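Local coordinates for uncharacterized protein Atu2452 (Agrobacterium tumefaciens, PDB 2R8B) that is of unknown function but belongs to the dienelactone hydrolase family and is probably an alpha/beta hydrolase acting on an ester-like bond, at residues 169-174 against 191-196; 200-205 against 228-233. All coordinates share one frame; numbering follows the deposited sequence.

Interaction 1 of 2, residues 169-174 against 191-196; sequences AVLMHP and VLITAG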
loop_
_atom_site.group_PDB
_atom_site.type_symbol
_atom_site.label_atom_id
_atom_site.label_comp_id
_atom_site.label_asym_id
_atom_site.label_seq_id
_atom_site.Cartn_x
_atom_site.Cartn_y
_atom_site.Cartn_z
ATOM N N ALA A 169 0.048 -3.522 -6.842
ATOM C CA ALA A 169 -0.334 -2.900 -5.590
ATOM C C ALA A 169 -1.804 -3.099 -5.306
ATOM O O ALA A 169 -2.635 -2.991 -6.217
ATOM C CB ALA A 169 0.013 -1.422 -5.610
ATOM N N VAL A 170 -2.162 -3.420 -4.069
ATOM C CA VAL A 170 -3.580 -3.367 -3.816
ATOM C C VAL A 170 -3.892 -2.282 -2.825
ATOM O O VAL A 170 -3.268 -2.186 -1.764
ATOM C CB VAL A 170 -4.244 -4.743 -3.565
ATOM C CG1 VAL A 170 -3.239 -5.869 -3.577
ATOM C CG2 VAL A 170 -5.109 -4.734 -2.337
ATOM N N LEU A 171 -4.794 -1.388 -3.216
ATOM C CA LEU A 171 -5.159 -0.285 -2.349
ATOM C C LEU A 171 -6.520 -0.521 -1.722
ATOM O O LEU A 171 -7.533 -0.541 -2.407
ATOM C CB LEU A 171 -5.141 1.005 -3.136
ATOM C CG LEU A 171 -3.837 1.258 -3.907
ATOM C CD1 LEU A 171 -3.983 2.494 -4.755
ATOM C CD2 LEU A 171 -2.624 1.395 -2.998
HETATM N N MSE A 172 -6.557 -0.734 -0.420
HETATM C CA MSE A 172 -7.838 -0.985 0.209
HETATM C C MSE A 172 -8.391 0.273 0.844
HETATM O O MSE A 172 -7.876 0.760 1.839
HETATM C CB MSE A 172 -7.692 -2.157 1.173
HETATM C CG MSE A 172 -7.153 -3.341 0.418
HETATM SE SE MSE A 172 -7.165 -4.939 1.454
HETATM C CE MSE A 172 -8.887 -5.743 0.889
ATOM N N HIS A 173 -9.428 0.828 0.226
ATOM C CA HIS A 173 -10.032 2.014 0.730
ATOM C C HIS A 173 -8.966 3.104 0.841
ATOM O O HIS A 173 -8.671 3.544 1.931
ATOM C CB HIS A 173 -10.686 1.738 2.085
ATOM C CG HIS A 173 -11.794 0.733 2.019
ATOM N ND1 HIS A 173 -13.129 1.081 2.047
ATOM C CD2 HIS A 173 -11.769 -0.615 1.913
ATOM C CE1 HIS A 173 -13.876 -0.002 1.955
ATOM N NE2 HIS A 173 -13.072 -1.046 1.873
ATOM N N PRO A 174 -8.371 3.522 -0.290
ATOM C CA PRO A 174 -7.507 4.694 -0.291
ATOM C C PRO A 174 -8.302 5.980 -0.191
ATOM O O PRO A 174 -9.524 5.984 -0.441
ATOM C CB PRO A 174 -6.890 4.653 -1.683
ATOM C CG PRO A 174 -7.971 4.049 -2.503
ATOM C CD PRO A 174 -8.461 2.939 -1.638
ATOM N N VAL A 191 -2.570 -2.502 -10.705
ATOM C CA VAL A 191 -3.186 -2.139 -9.448
ATOM C C VAL A 191 -4.663 -2.463 -9.240
ATOM O O VAL A 191 -5.502 -2.347 -10.162
ATOM C CB VAL A 191 -2.777 -0.704 -8.920
ATOM C CG1 VAL A 191 -1.827 0.006 -9.853
ATOM C CG2 VAL A 191 -3.949 0.099 -8.486
ATOM N N LEU A 192 -4.937 -2.874 -7.995
ATOM C CA LEU A 192 -6.292 -3.151 -7.523
ATOM C C LEU A 192 -6.747 -2.139 -6.479
ATOM O O LEU A 192 -6.105 -1.983 -5.438
ATOM C CB LEU A 192 -6.350 -4.541 -6.901
ATOM C CG LEU A 192 -7.695 -4.853 -6.259
ATOM C CD1 LEU A 192 -8.789 -4.669 -7.237
ATOM C CD2 LEU A 192 -7.719 -6.243 -5.762
ATOM N N ILE A 193 -7.850 -1.457 -6.736
ATOM C CA ILE A 193 -8.460 -0.632 -5.711
ATOM C C ILE A 193 -9.756 -1.283 -5.247
ATOM O O ILE A 193 -10.586 -1.702 -6.083
ATOM C CB ILE A 193 -8.723 0.758 -6.211
ATOM C CG1 ILE A 193 -7.416 1.367 -6.739
ATOM C CG2 ILE A 193 -9.218 1.617 -5.061
ATOM C CD1 ILE A 193 -7.569 2.522 -7.744
ATOM N N THR A 194 -9.930 -1.395 -3.933
ATOM C CA THR A 194 -11.168 -1.892 -3.386
ATOM C C THR A 194 -11.754 -0.756 -2.589
ATOM O O THR A 194 -11.049 -0.032 -1.871
ATOM C CB THR A 194 -10.932 -3.077 -2.417
ATOM O OG1 THR A 194 -10.335 -2.582 -1.208
ATOM C CG2 THR A 194 -9.988 -4.173 -3.018
ATOM N N ALA A 195 -13.055 -0.581 -2.678
ATOM C CA ALA A 195 -13.638 0.603 -2.080
ATOM C C ALA A 195 -15.130 0.497 -1.693
ATOM O O ALA A 195 -15.877 -0.349 -2.193
ATOM C CB ALA A 195 -13.387 1.791 -2.976
ATOM N N GLY A 196 -15.556 1.360 -0.783
ATOM C CA GLY A 196 -16.931 1.283 -0.353
ATOM C C GLY A 196 -17.649 2.419 -1.038
ATOM O O GLY A 196 -17.103 3.520 -1.212
#

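Interaction 2 of 2, residues 200-205 against 228-233; sequences PICPVQ and GGHEIR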
loop_
_atom_site.group_PDB
_atom_site.type_symbol
_atom_site.label_atom_id
_atom_site.label_comp_id
_atom_site.label_asym_id
_atom_site.label_seq_id
_atom_site.Cartn_x
_atom_site.Cartn_y
_atom_site.Cartn_z
ATOM N N PRO A 200 -17.607 6.729 4.776
ATOM C CA PRO A 200 -17.657 8.141 5.131
ATOM C C PRO A 200 -16.224 8.727 5.082
ATOM O O PRO A 200 -16.042 9.932 5.098
ATOM C CB PRO A 200 -18.222 8.119 6.560
ATOM C CG PRO A 200 -17.770 6.823 7.117
ATOM C CD PRO A 200 -17.723 5.854 5.963
ATOM N N ILE A 201 -15.216 7.872 5.016
ATOM C CA ILE A 201 -13.857 8.363 4.982
ATOM C C ILE A 201 -13.340 8.523 3.544
ATOM O O ILE A 201 -12.393 9.297 3.307
ATOM C CB ILE A 201 -12.919 7.473 5.835
ATOM C CG1 ILE A 201 -13.134 7.791 7.328
ATOM C CG2 ILE A 201 -11.476 7.731 5.485
ATOM C CD1 ILE A 201 -12.885 6.629 8.264
ATOM N N CYS A 202 -13.949 7.810 2.588
ATOM C CA CYS A 202 -13.416 7.794 1.232
ATOM C C CYS A 202 -14.485 8.140 0.263
ATOM O O CYS A 202 -15.268 7.265 -0.135
ATOM C CB CYS A 202 -12.858 6.435 0.912
ATOM S SG CYS A 202 -11.779 5.908 2.185
ATOM N N PRO A 203 -14.588 9.428 -0.048
ATOM C CA PRO A 203 -15.514 9.928 -1.034
ATOM C C PRO A 203 -15.326 9.185 -2.330
ATOM O O PRO A 203 -14.211 8.963 -2.753
ATOM C CB PRO A 203 -15.117 11.408 -1.198
ATOM C CG PRO A 203 -14.416 11.779 0.040
ATOM C CD PRO A 203 -13.816 10.504 0.604
ATOM N N VAL A 204 -16.435 8.780 -2.927
ATOM C CA VAL A 204 -16.485 8.043 -4.174
ATOM C C VAL A 204 -15.686 8.733 -5.256
ATOM O O VAL A 204 -14.822 8.121 -5.932
ATOM C CB VAL A 204 -17.961 7.901 -4.628
ATOM C CG1 VAL A 204 -18.084 7.493 -6.085
ATOM C CG2 VAL A 204 -18.674 6.892 -3.727
ATOM N N GLN A 205 -15.937 10.013 -5.403
ATOM C CA GLN A 205 -15.299 10.768 -6.450
ATOM C C GLN A 205 -13.815 10.801 -6.270
ATOM O O GLN A 205 -13.099 10.866 -7.252
ATOM C CB GLN A 205 -15.889 12.170 -6.497
ATOM C CG GLN A 205 -17.279 12.174 -7.095
ATOM C CD GLN A 205 -17.273 11.551 -8.529
ATOM O OE1 GLN A 205 -18.234 10.857 -8.906
ATOM N NE2 GLN A 205 -16.164 11.753 -9.304
ATOM N N GLY A 228 -21.900 0.147 1.072
ATOM C CA GLY A 228 -21.182 -0.062 2.376
ATOM C C GLY A 228 -19.977 0.837 2.606
ATOM O O GLY A 228 -19.647 1.653 1.746
ATOM N N GLY A 229 -19.354 0.695 3.775
ATOM C CA GLY A 229 -18.588 1.768 4.395
ATOM C C GLY A 229 -17.112 1.558 4.257
ATOM O O GLY A 229 -16.652 1.077 3.237
ATOM N N HIS A 230 -16.378 1.888 5.320
ATOM C CA HIS A 230 -14.925 1.730 5.419
ATOM C C HIS A 230 -14.502 0.284 5.689
ATOM O O HIS A 230 -13.286 -0.053 5.674
ATOM C CB HIS A 230 -14.412 2.594 6.566
ATOM C CG HIS A 230 -12.965 2.959 6.447
ATOM N ND1 HIS A 230 -12.421 3.509 5.295
ATOM C CD2 HIS A 230 -11.953 2.892 7.342
ATOM C CE1 HIS A 230 -11.141 3.771 5.492
ATOM N NE2 HIS A 230 -10.829 3.393 6.722
ATOM N N GLU A 231 -15.478 -0.574 5.975
ATOM C CA GLU A 231 -15.188 -1.984 6.254
ATOM C C GLU A 231 -14.674 -2.710 5.012
ATOM O O GLU A 231 -15.086 -2.426 3.863
ATOM C CB GLU A 231 -16.412 -2.705 6.827
ATOM C CG GLU A 231 -17.409 -3.292 5.794
ATOM C CD GLU A 231 -18.437 -2.281 5.247
ATOM O OE1 GLU A 231 -19.393 -2.715 4.569
ATOM O OE2 GLU A 231 -18.316 -1.069 5.512
ATOM N N ILE A 232 -13.740 -3.620 5.251
ATOM C CA ILE A 232 -13.341 -4.602 4.255
ATOM C C ILE A 232 -14.404 -5.698 4.195
ATOM O O ILE A 232 -14.620 -6.359 5.225
ATOM C CB ILE A 232 -12.031 -5.225 4.677
ATOM C CG1 ILE A 232 -10.901 -4.241 4.447
ATOM C CG2 ILE A 232 -11.779 -6.554 3.953
ATOM C CD1 ILE A 232 -9.626 -4.745 5.075
ATOM N N ARG A 233 -15.075 -5.876 3.036
ATOM C CA ARG A 233 -15.972 -7.043 2.815
ATOM C C ARG A 233 -15.235 -8.303 2.340
ATOM O O ARG A 233 -14.159 -8.223 1.734
ATOM C CB ARG A 233 -17.153 -6.726 1.895
ATOM C CG ARG A 233 -18.042 -5.712 2.537
ATOM C CD ARG A 233 -19.501 -5.715 2.072
ATOM N NE ARG A 233 -20.160 -4.602 2.749
ATOM C CZ ARG A 233 -21.454 -4.336 2.721
ATOM N NH1 ARG A 233 -22.271 -5.111 2.049
ATOM N NH2 ARG A 233 -21.917 -3.281 3.368
#

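Interaction 1 of 2, residues 169-174 against 191-196
Strand 169-172 and strand 191-196 pair as neighbouring parallel strands of the central sheet of an alpha/beta-hydrolase fold; His173 and Pro174 are the loop that follows the first. The strand axes lie 4.6 Å apart at 12°. Four backbone hydrogen bonds join the segments: Leu192 N to Ala169 O, Leu171 N to Leu192 O, Thr194 N to Leu171 O and His173 N to Thr194 O. The bond from His173 N to Thr194 O, 2.8 Å long, carries the pairing just past the end of strand 168-172.

Side chains alternate between the two faces. Ala169, Leu171, Val191 and Ile193 share one face, where helices 150-161 and 204-217 pack. Leu171 CD1 meets Ile193 CG1 at 4.1 Å. Pro174 crosses Ile193 at about a right angle, and Pro174 CG lies 3.7 Å from Ile193 CG2. Val170, Leu192, Met172 and Thr194 are on the other face, under helix 234-244. Thr194 OG1, set between its backbone N and carbonyl carbon (chi1 72°), sits 3.6 Å from Met172 CB and hydrogen-bonds to Glu236.

The His173 ring is held at both nitrogens, ND1 by Asp199 and NE2 by Glu236. Ala195 CA makes a CH-pi contact over one ring face, 4.2 Å from the His173 ring centroid.

Interaction 2 of 2, residues 200-205 against 228-233
The loop after strand 220-226 carries His230, the probable histidine of a Ser-His-Asp triad, and here it meets residues 200-202, just before helix 204-217. The contact is small, near the surface and made of packing around one imidazole, without a polar bond between the segments. His230 carries most of it. CG anti to the backbone N (chi1 -157°) brings the His230 ring against Ile201 and Cys202.

Ile201 CD1 sits over the middle of one ring face, 4.0 Å from the His230 centroid, in a CH-pi contact. Ile201 CG2 lies 4.0 Å from His230 CE1. Cys202 SG comes instead at the ring edge, near its plane, 4.0 Å from His230 ND1. Pro200 CD packs on the backbone, 4.2 Å from His230 N.

His230 ND1 is hydrogen-bonded to Asp199, just before Pro200, and His230 NE2 makes a weak hydrogen bond to Ser149. Glu231 folds back within its own loop. Glu231 OE2 accepts a bent bond from Gly229 N at 2.7 Å. Arg233 grips Glu231 OE1 side-on through NE and NH2, with Arg233 NE at 2.7 Å. These bonds span Gly229 to Arg233, on either side of His230 in sequence. A histidine on a loop after the last strand, paired with an aspartate and facing a serine on a nucleophile elbow, is characteristic of the catalytic site of alpha/beta hydrolases.

How the interactions relate
Interaction 1 is buried core and interaction 2 is a surface contact; their centres are 11 Å apart. A short turn holding Asp199 joins strand 190-196 to residues 200-205. Regular backbone hydrogen bonds and apolar packing hold the strands, whereas mostly side chains around one imidazole make the loop contact. The two touch at the C-terminal ends of the strands. There the His173 and His230 rings meet with planes at about 75°, and Asp199 hydrogen-bonds to both. Pro174 O also packs on Cys202 SG. Glu236 of helix 234-244, which already serves interaction 1, also accepts the backbone N of Arg233, linking the sheet to the loop of the probable active site.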